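Local coordinates for protein Zgc:56074 (Danio rerio, PDB 3E9C) that probably hydrolyses fructose 2,6-bisphosphate to fructose 6-phosphate and phosphate, lowering its level in the cell and so restraining glycolysis, at residues V54-L59 with T79-D84. Sequence-based numbering, arbitrary orientation.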
ATOM      1  N   VAL A  54      -8.766  -3.218   3.224  1.00 21.92           N
ATOM      2  CA  VAL A  54      -7.523  -3.559   3.899  1.00 21.43           C
ATOM      3  C   VAL A  54      -7.091  -4.967   3.447  1.00 21.63           C
ATOM      4  O   VAL A  54      -7.897  -5.901   3.480  1.00 21.37           O
ATOM      5  CB  VAL A  54      -7.685  -3.512   5.451  1.00 22.12           C
ATOM      6  CG1 VAL A  54      -6.437  -4.066   6.140  1.00 20.36           C
ATOM      7  CG2 VAL A  54      -8.012  -2.081   5.940  1.00 21.35           C
ATOM      8  N   PHE A  55      -5.833  -5.084   3.019  1.00 20.47           N
ATOM      9  CA  PHE A  55      -5.228  -6.348   2.603  1.00 20.85           C
ATOM     10  C   PHE A  55      -3.933  -6.566   3.368  1.00 20.87           C
ATOM     11  O   PHE A  55      -3.141  -5.627   3.566  1.00 20.20           O
ATOM     12  CB  PHE A  55      -4.979  -6.357   1.099  1.00 20.14           C
ATOM     13  CG  PHE A  55      -6.175  -5.929   0.303  1.00 22.88           C
ATOM     14  CD1 PHE A  55      -7.217  -6.813   0.048  1.00 24.95           C
ATOM     15  CD2 PHE A  55      -6.270  -4.626  -0.179  1.00 24.38           C
ATOM     16  CE1 PHE A  55      -8.344  -6.395  -0.677  1.00 25.15           C
ATOM     17  CE2 PHE A  55      -7.383  -4.211  -0.892  1.00 25.33           C
ATOM     18  CZ  PHE A  55      -8.413  -5.086  -1.144  1.00 24.26           C
ATOM     19  N   VAL A  56      -3.732  -7.799   3.817  1.00 20.51           N
ATOM     20  CA  VAL A  56      -2.621  -8.103   4.718  1.00 21.25           C
ATOM     21  C   VAL A  56      -2.109  -9.519   4.465  1.00 20.77           C
ATOM     22  O   VAL A  56      -2.887 -10.406   4.127  1.00 20.25           O
ATOM     23  CB  VAL A  56      -3.023  -7.860   6.215  1.00 21.95           C
ATOM     24  CG1 VAL A  56      -4.077  -8.866   6.673  1.00 23.98           C
ATOM     25  CG2 VAL A  56      -1.811  -7.945   7.125  1.00 21.06           C
ATOM     26  N   SER A  57      -0.800  -9.732   4.565  1.00 21.41           N
ATOM     27  CA  SER A  57      -0.283 -11.091   4.442  1.00 23.31           C
ATOM     28  C   SER A  57      -0.835 -11.953   5.585  1.00 23.76           C
ATOM     29  O   SER A  57      -1.269 -11.421   6.609  1.00 24.15           O
ATOM     30  CB  SER A  57       1.242 -11.113   4.443  1.00 23.53           C
ATOM     31  OG  SER A  57       1.748 -11.219   5.746  1.00 26.08           O
ATOM     32  N   ASN A  58      -0.835 -13.266   5.403  1.00 24.97           N
ATOM     33  CA  ASN A  58      -1.330 -14.196   6.433  1.00 26.25           C
ATOM     34  C   ASN A  58      -0.414 -14.325   7.664  1.00 26.39           C
ATOM     35  O   ASN A  58      -0.738 -15.063   8.590  1.00 26.60           O
ATOM     36  CB  ASN A  58      -1.532 -15.585   5.823  1.00 26.55           C
ATOM     37  CG  ASN A  58      -0.242 -16.151   5.214  1.00 29.58           C
ATOM     38  OD1 ASN A  58       0.445 -15.481   4.424  1.00 32.26           O
ATOM     39  ND2 ASN A  58       0.095 -17.377   5.587  1.00 31.95           N
ATOM     40  N   LEU A  59       0.732 -13.644   7.667  1.00 26.81           N
ATOM     41  CA  LEU A  59       1.686 -13.757   8.785  1.00 27.38           C
ATOM     42  C   LEU A  59       1.304 -12.866   9.952  1.00 27.36           C
ATOM     43  O   LEU A  59       0.947 -11.701   9.763  1.00 27.06           O
ATOM     44  CB  LEU A  59       3.113 -13.452   8.323  1.00 27.77           C
ATOM     45  CG  LEU A  59       3.758 -14.585   7.516  1.00 29.20           C
ATOM     46  CD1 LEU A  59       3.445 -14.468   6.035  1.00 29.03           C
ATOM     47  CD2 LEU A  59       5.246 -14.583   7.728  1.00 32.52           C
ATOM     48  N   THR A  79     -14.631  -1.530   7.912  1.00 27.52           N
ATOM     49  CA  THR A  79     -13.804  -2.139   6.877  1.00 27.52           C
ATOM     50  C   THR A  79     -13.234  -3.466   7.368  1.00 28.70           C
ATOM     51  O   THR A  79     -12.582  -3.515   8.414  1.00 28.69           O
ATOM     52  CB  THR A  79     -12.658  -1.198   6.457  1.00 27.80           C
ATOM     53  OG1 THR A  79     -13.210   0.010   5.921  1.00 25.96           O
ATOM     54  CG2 THR A  79     -11.751  -1.860   5.395  1.00 26.90           C
ATOM     55  N   GLU A  80     -13.496  -4.533   6.619  1.00 29.82           N
ATOM     56  CA  GLU A  80     -12.994  -5.865   6.955  1.00 31.91           C
ATOM     57  C   GLU A  80     -11.582  -6.086   6.397  1.00 31.33           C
ATOM     58  O   GLU A  80     -11.265  -5.667   5.280  1.00 31.81           O
ATOM     59  CB  GLU A  80     -13.928  -6.954   6.409  1.00 32.91           C
ATOM     60  CG  GLU A  80     -14.073  -6.929   4.879  1.00 38.50           C
ATOM     61  CD  GLU A  80     -14.754  -8.169   4.302  1.00 45.64           C
ATOM     62  OE1 GLU A  80     -15.157  -9.071   5.082  1.00 49.69           O
ATOM     63  OE2 GLU A  80     -14.878  -8.239   3.054  1.00 48.57           O
ATOM     64  N   MET A  81     -10.756  -6.747   7.189  1.00 30.46           N
ATOM     65  CA  MET A  81      -9.397  -7.081   6.824  1.00 29.81           C
ATOM     66  C   MET A  81      -9.413  -8.359   5.983  1.00 29.28           C
ATOM     67  O   MET A  81      -9.989  -9.365   6.405  1.00 28.85           O
ATOM     68  CB  MET A  81      -8.609  -7.314   8.114  1.00 30.59           C
ATOM     69  CG  MET A  81      -7.119  -7.562   7.950  1.00 30.73           C
ATOM     70  SD  MET A  81      -6.297  -7.782   9.557  1.00 32.14           S
ATOM     71  CE  MET A  81      -6.649  -6.225  10.315  1.00 27.92           C
ATOM     72  N   ILE A  82      -8.794  -8.320   4.802  1.00 27.70           N
ATOM     73  CA  ILE A  82      -8.681  -9.508   3.959  1.00 27.13           C
ATOM     74  C   ILE A  82      -7.242 -10.029   4.041  1.00 26.90           C
ATOM     75  O   ILE A  82      -6.293  -9.271   3.784  1.00 26.01           O
ATOM     76  CB  ILE A  82      -9.013  -9.203   2.477  1.00 27.09           C
ATOM     77  CG1 ILE A  82     -10.473  -8.746   2.293  1.00 29.04           C
ATOM     78  CG2 ILE A  82      -8.712 -10.407   1.608  1.00 26.52           C
ATOM     79  CD1 ILE A  82     -11.506  -9.796   2.633  1.00 30.89           C
ATOM     80  N   LEU A  83      -7.082 -11.299   4.418  1.00 26.17           N
ATOM     81  CA  LEU A  83      -5.770 -11.960   4.406  1.00 26.02           C
ATOM     82  C   LEU A  83      -5.466 -12.512   3.016  1.00 25.50           C
ATOM     83  O   LEU A  83      -6.260 -13.270   2.453  1.00 25.88           O
ATOM     84  CB  LEU A  83      -5.686 -13.101   5.440  1.00 26.08           C
ATOM     85  CG  LEU A  83      -6.074 -12.888   6.910  1.00 27.74           C
ATOM     86  CD1 LEU A  83      -5.739 -14.126   7.758  1.00 26.45           C
ATOM     87  CD2 LEU A  83      -5.407 -11.666   7.506  1.00 28.61           C
ATOM     88  N   ASP A  84      -4.316 -12.130   2.462  1.00 24.29           N
ATOM     89  CA  ASP A  84      -3.926 -12.589   1.145  1.00 23.32           C
ATOM     90  C   ASP A  84      -2.492 -13.122   1.184  1.00 22.55           C
ATOM     91  O   ASP A  84      -1.547 -12.347   1.377  1.00 22.32           O
ATOM     92  CB  ASP A  84      -4.072 -11.470   0.105  1.00 23.47           C
ATOM     93  CG  ASP A  84      -3.988 -11.987  -1.340  1.00 24.90           C
ATOM     94  OD1 ASP A  84      -3.357 -13.050  -1.586  1.00 24.41           O
ATOM     95  OD2 ASP A  84      -4.573 -11.332  -2.243  1.00 27.21           O
TER
HETATM   96  O   HOH W   1     -11.025  -5.152   2.802  1.00 28.59           O
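Val56 and Ile82 bond backbone to backbone where two parallel strands, 53-56 and the edge strand 81-83, lie side by side as the ends of a beta-alpha-beta crossover through helix 60-71 in the histidine phosphatase fold. Three bonds form the ladder: Ile82 N gives to Val54 O (2.9 Å), Val56 N to Ile82 O (3.0 Å) and Asp84 N to Val56 O (2.8 Å). The middle one is bent at its hydrogen (143°), although the donor sits nearly in line with the Ile82 carbonyl. At the start of the ladder, one water accepts from Val54 N.

On the helix 60-71 side, Met81 extends from CB with CG anti to the backbone N (chi1 -175°), which carries it along the valines. Its CG lies 3.5 Å from Val56 CG1 and also touches Val54 CG1; SD still meets Val56 CG1, chi3 (-60°) turns CE aside, and the side chain touches Ala66 and Glu67. Leu83 CD2, from a side chain alongside, meets the same Val56 methyl at 3.2 Å, doubtfully tight for two carbons. On the other face Phe55 and Ile82 point the same way, Phe55 CD1 obliquely beside Ile82 CB (3.9 Å), and Leu139, Arg142 and Met143 of helix 125-147 touch the Phe55 side chain. Past the strand, Ser57 OG is hydrogen-bonded to His183, the inferred transition-state stabiliser, and closes an ST turn by accepting from Leu59 N at 3.3 Å.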